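PDB 5OET: glutathione synthetase-like effector 30 (Gpa-GSS30-apo) from Globodera pallida, which is a plant-parasite effector related to glutathione synthetases, the ligases that use ATP to join glycine to gamma-glutamylcysteine, and probably evolved from such an enzyme to act in the host. Local coordinates for residues 118-123 and 483-488; 161-166 and 345-350; 329-334 and 339-344. All coordinates share one frame; numbering follows the deposited sequence.

Contact 1: 118-123 and 483-488; sequences ASCDYE and GNMETG
C120 and M485 meet by van der Waals packing, with the thiol of C120 laid against the backbone of the turn that follows strand 469-484. C120 SG stands 3.7 Å from M485 CA and reaches the M485 side chain at CB, 4.0 Å away. C120 SG also lies 4.2 Å from G488 CA, so it touches the turn at both its beginning and its end. Its direction follows from chi1 of -61°, which puts SG anti to the carbonyl carbon and aims it across the gap. M485 offers its root rather than its tip: beyond CB the chain runs away from C120, and the bend at chi3 turns its methyl, with P340 and F343 as neighbours of this far end.

Hydrogen bonds shape each side separately. OD1 of N484 grips two backbone amides. N484 OD1 accepts from E486 N at 2.8 Å, tilted 17° from the carbonyl plane, and from T487 N at 3.0 Å, from above that plane. The first bond makes an Asx turn, the second widens it into an Asx motif, and the backbone bond from G488 N to N484 O (2.8 Å) closes the loop. On the other side, D121 caps the following helix, its OD1 making a weak bond to F124 N.

The contact lies near the surface. It sets the short link between helices 98-119 and 122-127 against the beta hairpin made by strands 469-484 and 490-504, while helix 342-345 packs alongside, with F343 touching both S119 and M485.

Contact 2: 161-166 and 345-350; sequences AMFCQR and LSHTKR
Strand 160-173, paired with strands 179-188 and 469-484 in the large mixed sheet, presents F163 and Q165 to H347, which sits in the type I beta turn from L345 to T348 that leads into helix 349-354. The contact is buried, and the imidazole is the whole of its second side.

The polar part is one bond. The side-chain amide of Q165 donates through NE2 to NE2 of H347 at 3.3 Å, with a nearly straight N-H...N angle of 167°. The acceptor lies in the amide plane of Q165, whereas the donor is tilted 25° from the plane of the imidazole. Q165 gets there with CG anti to its backbone N and the chain extended beyond CG, so that the amide is held out over the sheet toward the turn. Amide and ring planes are steeply turned against each other.

F163 supplies the apolar part. It comes from the opposite direction to H347, and the two rings meet rim to rim, their planes at 80° and their centroids 5.8 Å apart. CE1 of F163 touches NE2 of H347 at 3.8 Å, at the edge of the phenyl ring; F343 meets the same phenyl ring.

The other imidazole nitrogen, H347 ND1, is bonded to the carbonyl O of F343 and is hydrogen-bonded to OG of S346 (2.9 Å), a hydroxyl that also reaches S119. Since a carbonyl can only accept, ND1 probably carries a proton; NE2 is then the acceptor for Q165, with the amide oriented as modelled. Bonds at both nitrogens hold the rotation of the ring and, given that amide orientation, are consistent with a neutral imidazole protonated on ND1.

Contact 3: 329-334 and 339-344; sequences VIDHST and PPYIFA
D331 reaches across to the backbone at Y341: its OD2 accepts the hydrogen bond from Y341 N at 3.0 Å, with an N-H...O angle of 147°. The donor comes to the syn side of the carboxylate, 20° out of its plane. D331 OD2 also lies at the edge of the Y341 ring, 3.4 Å from Y341 CD2, and the carboxylate and ring planes are turned 52° apart. P340 also packs on the carboxylate, its CB 4.1 Å from OD1 of D331.

Further out, the ring of Y341 stacks on F328, one turn back along the helix that carries D331, a second tie between the two sides; it also packs against L144 and L148. P340 O accepts from F343 N at 3.1 Å, and Y341 O from A344 N, turn-like bonds leading into the short, weakly bonded helix 342-345. Beyond D331 the chain turns out of its helix, with OG of S333 donating to I330 O; K337 NZ bonds to D331 O.

Helix 325-331 connects strand 306-314 to its parallel neighbour 336-337. The contact therefore ties the end of the helix in a beta-alpha-beta unit to the chain leaving its second strand.

The three contacts form one cluster, their centres 12 to 13 Å apart, around helix 342-345 and the turn after it. Contacts 1 and 2 share the large sheet, where G483 O lies 2.8 Å from A161 N between neighbouring strands. Separately, S119 OG and S346 OG lie 2.7 Å apart, a probable hydrogen bond. Contact 3 joins contact 1 where P340 CG lies 3.5 Å from M485 CE, and joins contact 2 through F343, whose CE2 is 3.5 Å from F163 CG. Along the chain, contact 3 is nested within contact 2, and contact 2 within contact 1. None of the six segments supplies the magnesium ligands H406 and E426; C164 of contact 2 forms the disulfide with C480.

Contact 1: 118-123 and 483-488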
loop_
_atom_site.group_PDB
_atom_site.type_symbol
_atom_site.label_atom_id
_atom_site.label_comp_id
_atom_site.label_asym_id
_atom_site.label_seq_id
_atom_site.Cartn_x
_atom_site.Cartn_y
_atom_site.Cartn_z
ATOM N N ALA A 118 0.379 34.785 17.169
ATOM C CA ALA A 118 1.749 35.031 17.618
ATOM C C ALA A 118 2.731 35.163 16.455
ATOM O O ALA A 118 3.655 35.954 16.519
ATOM C CB ALA A 118 2.202 33.920 18.531
ATOM N N SER A 119 2.527 34.370 15.407
ATOM C CA SER A 119 3.348 34.424 14.192
ATOM C C SER A 119 3.137 35.674 13.335
ATOM O O SER A 119 4.036 36.077 12.603
ATOM C CB SER A 119 3.129 33.162 13.357
ATOM O OG SER A 119 3.478 32.018 14.118
ATOM N N CYS A 120 1.958 36.284 13.437
ATOM C CA CYS A 120 1.670 37.606 12.842
ATOM C C CYS A 120 2.248 38.807 13.611
ATOM O O CYS A 120 2.029 39.933 13.198
ATOM C CB CYS A 120 0.144 37.809 12.712
ATOM S SG CYS A 120 -0.712 36.610 11.656
ATOM N N ASP A 121 2.954 38.580 14.719
ATOM C CA ASP A 121 3.455 39.655 15.600
ATOM C C ASP A 121 4.953 39.443 15.835
ATOM O O ASP A 121 5.359 38.976 16.902
ATOM C CB ASP A 121 2.670 39.653 16.930
ATOM C CG ASP A 121 2.931 40.911 17.799
ATOM O OD1 ASP A 121 3.835 41.724 17.480
ATOM O OD2 ASP A 121 2.214 41.085 18.821
ATOM N N TYR A 122 5.752 39.792 14.822
ATOM C CA TYR A 122 7.211 39.602 14.845
ATOM C C TYR A 122 7.902 40.254 16.056
ATOM O O TYR A 122 8.802 39.657 16.665
ATOM C CB TYR A 122 7.854 40.134 13.556
ATOM C CG TYR A 122 9.326 39.777 13.371
ATOM C CD1 TYR A 122 9.811 38.498 13.678
ATOM C CD2 TYR A 122 10.226 40.692 12.854
ATOM C CE1 TYR A 122 11.143 38.158 13.496
ATOM C CE2 TYR A 122 11.567 40.357 12.658
ATOM C CZ TYR A 122 12.017 39.085 12.983
ATOM O OH TYR A 122 13.331 38.710 12.809
ATOM N N GLU A 123 7.500 41.473 16.396
ATOM C CA GLU A 123 8.058 42.094 17.587
ATOM C C GLU A 123 7.769 41.283 18.882
ATOM O O GLU A 123 8.642 41.223 19.747
ATOM C CB GLU A 123 7.723 43.595 17.669
ATOM C CG GLU A 123 8.909 44.492 17.276
ATOM C CD GLU A 123 10.008 44.517 18.360
ATOM O OE1 GLU A 123 11.115 43.973 18.116
ATOM O OE2 GLU A 123 9.750 45.056 19.474
ATOM N N GLY A 483 -4.560 31.315 6.278
ATOM C CA GLY A 483 -4.733 32.625 6.888
ATOM C C GLY A 483 -3.854 33.674 6.269
ATOM O O GLY A 483 -2.848 33.344 5.637
ATOM N N ASN A 484 -4.250 34.935 6.459
ATOM C CA ASN A 484 -3.547 36.086 5.913
ATOM C C ASN A 484 -2.794 36.740 7.049
ATOM O O ASN A 484 -3.404 37.195 7.994
ATOM C CB ASN A 484 -4.542 37.067 5.298
ATOM C CG ASN A 484 -3.876 38.316 4.755
ATOM O OD1 ASN A 484 -3.145 39.015 5.462
ATOM N ND2 ASN A 484 -4.144 38.613 3.503
ATOM N N MET A 485 -1.483 36.843 6.933
ATOM C CA MET A 485 -0.660 37.317 8.035
ATOM C C MET A 485 -0.541 38.819 8.187
ATOM O O MET A 485 0.066 39.281 9.155
ATOM C CB MET A 485 0.729 36.740 7.899
ATOM C CG MET A 485 0.706 35.239 7.875
ATOM S SD MET A 485 2.372 34.688 8.147
ATOM C CE MET A 485 3.103 35.093 6.557
ATOM N N GLU A 486 -1.090 39.580 7.241
ATOM C CA GLU A 486 -1.063 41.048 7.315
ATOM C C GLU A 486 -2.279 41.568 8.050
ATOM O O GLU A 486 -2.180 42.527 8.797
ATOM C CB GLU A 486 -0.959 41.685 5.916
ATOM C CG GLU A 486 0.434 42.216 5.592
ATOM C CD GLU A 486 0.711 42.255 4.100
ATOM O OE1 GLU A 486 -0.140 42.795 3.355
ATOM O OE2 GLU A 486 1.768 41.726 3.680
ATOM N N THR A 487 -3.422 40.933 7.812
ATOM C CA THR A 487 -4.664 41.209 8.539
ATOM C C THR A 487 -4.831 40.327 9.795
ATOM O O THR A 487 -5.424 40.764 10.771
ATOM C CB THR A 487 -5.881 41.029 7.602
ATOM O OG1 THR A 487 -5.972 39.667 7.157
ATOM C CG2 THR A 487 -5.735 41.923 6.384
ATOM N N GLY A 488 -4.302 39.105 9.773
ATOM C CA GLY A 488 -4.538 38.120 10.841
ATOM C C GLY A 488 -5.894 37.419 10.752
ATOM O O GLY A 488 -6.317 36.776 11.707
#

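Contact 2: 161-166 and 345-350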
loop_
_atom_site.group_PDB
_atom_site.type_symbol
_atom_site.label_atom_id
_atom_site.label_comp_id
_atom_site.label_asym_id
_atom_site.label_seq_id
_atom_site.Cartn_x
_atom_site.Cartn_y
_atom_site.Cartn_z
ATOM N N ALA A 161 -0.576 32.525 4.220
ATOM C CA ALA A 161 0.193 31.398 4.722
ATOM C C ALA A 161 -0.741 30.228 4.881
ATOM O O ALA A 161 -1.913 30.400 5.176
ATOM C CB ALA A 161 0.835 31.747 6.067
ATOM N N MET A 162 -0.195 29.045 4.661
ATOM C CA MET A 162 -0.839 27.772 4.965
ATOM C C MET A 162 -0.140 27.253 6.197
ATOM O O MET A 162 1.076 27.210 6.236
ATOM C CB MET A 162 -0.640 26.798 3.825
ATOM C CG MET A 162 -1.072 25.385 4.128
ATOM S SD MET A 162 -1.072 24.458 2.597
ATOM C CE MET A 162 -1.009 22.801 3.271
ATOM N N PHE A 163 -0.905 26.858 7.205
ATOM C CA PHE A 163 -0.335 26.586 8.514
ATOM C C PHE A 163 -0.939 25.307 9.064
ATOM O O PHE A 163 -2.116 25.284 9.410
ATOM C CB PHE A 163 -0.587 27.800 9.403
ATOM C CG PHE A 163 -0.303 27.573 10.848
ATOM C CD1 PHE A 163 0.834 26.881 11.260
ATOM C CD2 PHE A 163 -1.175 28.075 11.814
ATOM C CE1 PHE A 163 1.084 26.675 12.609
ATOM C CE2 PHE A 163 -0.935 27.880 13.161
ATOM C CZ PHE A 163 0.191 27.181 13.564
ATOM N N CYS A 164 -0.137 24.244 9.081
ATOM C CA CYS A 164 -0.549 22.926 9.560
ATOM C C CYS A 164 0.264 22.623 10.822
ATOM O O CYS A 164 1.472 22.864 10.868
ATOM C CB CYS A 164 -0.325 21.829 8.494
ATOM S SG CYS A 164 -1.491 21.759 7.075
ATOM N N GLN A 165 -0.419 22.093 11.839
ATOM C CA GLN A 165 0.169 21.852 13.151
ATOM C C GLN A 165 -0.162 20.454 13.610
ATOM O O GLN A 165 -1.210 19.932 13.264
ATOM C CB GLN A 165 -0.380 22.864 14.143
ATOM C CG GLN A 165 0.486 23.181 15.355
ATOM C CD GLN A 165 -0.214 24.138 16.308
ATOM O OE1 GLN A 165 -1.274 23.824 16.832
ATOM N NE2 GLN A 165 0.366 25.317 16.524
ATOM N N ARG A 166 0.769 19.846 14.345
ATOM C CA ARG A 166 0.505 18.644 15.134
ATOM C C ARG A 166 0.849 18.971 16.577
ATOM O O ARG A 166 1.996 19.249 16.878
ATOM C CB ARG A 166 1.316 17.439 14.630
ATOM C CG ARG A 166 0.655 16.088 14.968
ATOM C CD ARG A 166 1.520 14.881 14.620
ATOM N NE ARG A 166 2.743 14.847 15.432
ATOM C CZ ARG A 166 3.993 14.639 14.998
ATOM N NH1 ARG A 166 4.274 14.401 13.706
ATOM N NH2 ARG A 166 4.985 14.675 15.880
ATOM N N LEU A 345 10.115 30.323 14.349
ATOM C CA LEU A 345 10.384 31.134 15.538
ATOM C C LEU A 345 9.250 31.012 16.596
ATOM O O LEU A 345 9.509 30.963 17.799
ATOM C CB LEU A 345 10.612 32.601 15.126
ATOM C CG LEU A 345 11.185 33.571 16.158
ATOM C CD1 LEU A 345 12.538 33.118 16.672
ATOM C CD2 LEU A 345 11.299 34.961 15.556
ATOM N N SER A 346 8.000 30.933 16.150
ATOM C CA SER A 346 6.875 30.789 17.084
ATOM C C SER A 346 6.669 29.359 17.602
ATOM O O SER A 346 5.761 29.130 18.396
ATOM C CB SER A 346 5.570 31.311 16.454
ATOM O OG SER A 346 4.966 30.355 15.601
ATOM N N HIS A 347 7.476 28.399 17.160
ATOM C CA HIS A 347 7.350 27.013 17.641
ATOM C C HIS A 347 8.607 26.499 18.337
ATOM O O HIS A 347 8.762 25.306 18.576
ATOM C CB HIS A 347 6.953 26.101 16.480
ATOM C CG HIS A 347 5.539 26.281 16.040
ATOM N ND1 HIS A 347 5.066 27.467 15.517
ATOM C CD2 HIS A 347 4.491 25.431 16.062
ATOM C CE1 HIS A 347 3.786 27.330 15.222
ATOM N NE2 HIS A 347 3.412 26.104 15.549
ATOM N N THR A 348 9.506 27.398 18.700
ATOM C CA THR A 348 10.578 26.996 19.584
ATOM C C THR A 348 9.962 26.539 20.891
ATOM O O THR A 348 8.828 26.891 21.229
ATOM C CB THR A 348 11.591 28.136 19.876
ATOM O OG1 THR A 348 10.948 29.211 20.581
ATOM C CG2 THR A 348 12.231 28.645 18.580
ATOM N N LYS A 349 10.721 25.751 21.626
ATOM C CA LYS A 349 10.287 25.283 22.932
ATOM C C LYS A 349 10.375 26.421 23.936
ATOM O O LYS A 349 9.672 26.403 24.932
ATOM C CB LYS A 349 11.126 24.096 23.391
ATOM C CG LYS A 349 10.352 22.985 24.078
ATOM C CD LYS A 349 11.040 21.659 23.801
ATOM C CE LYS A 349 10.834 21.196 22.357
ATOM N NZ LYS A 349 12.118 20.665 21.829
ATOM N N ARG A 350 11.251 27.389 23.684
ATOM C CA ARG A 350 11.276 28.642 24.437
ATOM C C ARG A 350 9.897 29.329 24.448
ATOM O O ARG A 350 9.407 29.756 25.478
ATOM C CB ARG A 350 12.336 29.568 23.837
ATOM C CG ARG A 350 12.364 31.008 24.337
ATOM C CD ARG A 350 12.465 31.085 25.835
ATOM N NE ARG A 350 12.436 32.466 26.296
ATOM C CZ ARG A 350 12.391 32.845 27.572
ATOM N NH1 ARG A 350 12.356 31.955 28.542
ATOM N NH2 ARG A 350 12.383 34.133 27.878
#

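Contact 3: 329-334 and 339-344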
loop_
_atom_site.group_PDB
_atom_site.type_symbol
_atom_site.label_atom_id
_atom_site.label_comp_id
_atom_site.label_asym_id
_atom_site.label_seq_id
_atom_site.Cartn_x
_atom_site.Cartn_y
_atom_site.Cartn_z
ATOM N N VAL A 329 15.102 32.693 -0.516
ATOM C CA VAL A 329 14.682 33.136 -1.860
ATOM C C VAL A 329 13.252 32.635 -2.177
ATOM O O VAL A 329 12.439 33.388 -2.711
ATOM C CB VAL A 329 15.713 32.732 -2.952
ATOM C CG1 VAL A 329 15.116 32.761 -4.356
ATOM C CG2 VAL A 329 16.936 33.638 -2.873
ATOM N N ILE A 330 12.943 31.389 -1.835
ATOM C CA ILE A 330 11.561 30.887 -1.909
ATOM C C ILE A 330 10.639 31.628 -0.918
ATOM O O ILE A 330 9.506 31.965 -1.251
ATOM C CB ILE A 330 11.485 29.369 -1.622
ATOM C CG1 ILE A 330 12.215 28.575 -2.706
ATOM C CG2 ILE A 330 10.037 28.895 -1.524
ATOM C CD1 ILE A 330 12.645 27.198 -2.247
ATOM N N ASP A 331 11.119 31.847 0.303
ATOM C CA ASP A 331 10.319 32.486 1.353
ATOM C C ASP A 331 9.933 33.932 1.016
ATOM O O ASP A 331 8.836 34.369 1.368
ATOM C CB ASP A 331 11.042 32.436 2.714
ATOM C CG ASP A 331 10.070 32.354 3.889
ATOM O OD1 ASP A 331 9.574 33.404 4.352
ATOM O OD2 ASP A 331 9.796 31.220 4.341
ATOM N N HIS A 332 10.830 34.654 0.339
ATOM C CA HIS A 332 10.569 36.024 -0.114
ATOM C C HIS A 332 10.156 36.004 -1.599
ATOM O O HIS A 332 10.864 36.467 -2.482
ATOM C CB HIS A 332 11.796 36.909 0.153
ATOM C CG HIS A 332 11.467 38.358 0.321
ATOM N ND1 HIS A 332 12.276 39.380 -0.140
ATOM C CD2 HIS A 332 10.433 38.960 0.960
ATOM C CE1 HIS A 332 11.765 40.542 0.232
ATOM N NE2 HIS A 332 10.630 40.317 0.871
ATOM N N SER A 333 8.990 35.428 -1.849
ATOM C CA SER A 333 8.435 35.295 -3.184
ATOM C C SER A 333 6.936 35.162 -3.034
ATOM O O SER A 333 6.455 34.981 -1.922
ATOM C CB SER A 333 8.970 34.045 -3.868
ATOM O OG SER A 333 8.283 32.897 -3.401
ATOM N N THR A 334 6.199 35.184 -4.141
ATOM C CA THR A 334 4.752 35.176 -4.042
ATOM C C THR A 334 4.134 33.799 -3.774
ATOM O O THR A 334 2.934 33.719 -3.527
ATOM C CB THR A 334 4.093 35.809 -5.264
ATOM O OG1 THR A 334 4.299 34.981 -6.417
ATOM C CG2 THR A 334 4.650 37.240 -5.472
ATOM N N PRO A 339 4.692 26.166 6.593
ATOM C CA PRO A 339 4.340 27.565 6.620
ATOM C C PRO A 339 5.583 28.403 6.381
ATOM O O PRO A 339 6.674 27.861 6.287
ATOM C CB PRO A 339 3.828 27.736 8.058
ATOM C CG PRO A 339 4.644 26.770 8.853
ATOM C CD PRO A 339 5.205 25.741 7.904
ATOM N N PRO A 340 5.430 29.721 6.309
ATOM C CA PRO A 340 6.644 30.521 6.145
ATOM C C PRO A 340 7.580 30.425 7.339
ATOM O O PRO A 340 7.180 29.982 8.402
ATOM C CB PRO A 340 6.121 31.953 5.935
ATOM C CG PRO A 340 4.668 31.921 6.273
ATOM C CD PRO A 340 4.200 30.508 6.131
ATOM N N TYR A 341 8.814 30.862 7.161
ATOM C CA TYR A 341 9.860 30.662 8.167
ATOM C C TYR A 341 9.569 31.271 9.531
ATOM O O TYR A 341 9.965 30.697 10.540
ATOM C CB TYR A 341 11.243 31.110 7.658
ATOM C CG TYR A 341 12.101 29.942 7.283
ATOM C CD1 TYR A 341 12.725 29.191 8.269
ATOM C CD2 TYR A 341 12.259 29.547 5.947
ATOM C CE1 TYR A 341 13.500 28.084 7.944
ATOM C CE2 TYR A 341 13.046 28.450 5.605
ATOM C CZ TYR A 341 13.662 27.720 6.617
ATOM O OH TYR A 341 14.449 26.626 6.333
ATOM N N ILE A 342 8.856 32.398 9.564
ATOM C CA ILE A 342 8.437 33.046 10.827
ATOM C C ILE A 342 7.814 32.077 11.839
ATOM O O ILE A 342 7.970 32.256 13.053
ATOM C CB ILE A 342 7.488 34.249 10.568
ATOM C CG1 ILE A 342 7.208 35.037 11.845
ATOM C CG2 ILE A 342 6.156 33.811 9.976
ATOM C CD1 ILE A 342 8.430 35.663 12.461
ATOM N N PHE A 343 7.142 31.037 11.337
ATOM C CA PHE A 343 6.483 30.059 12.203
ATOM C C PHE A 343 7.466 29.179 12.945
ATOM O O PHE A 343 7.141 28.699 14.035
ATOM C CB PHE A 343 5.505 29.202 11.414
ATOM C CG PHE A 343 4.221 29.896 11.111
ATOM C CD1 PHE A 343 4.172 30.885 10.163
ATOM C CD2 PHE A 343 3.076 29.577 11.786
ATOM C CE1 PHE A 343 2.991 31.534 9.869
ATOM C CE2 PHE A 343 1.892 30.215 11.499
ATOM C CZ PHE A 343 1.848 31.205 10.542
ATOM N N ALA A 344 8.653 28.972 12.378
ATOM C CA ALA A 344 9.720 28.266 13.086
ATOM C C ALA A 344 10.146 28.989 14.367
ATOM O O ALA A 344 10.502 28.333 15.348
ATOM C CB ALA A 344 10.927 28.068 12.184
#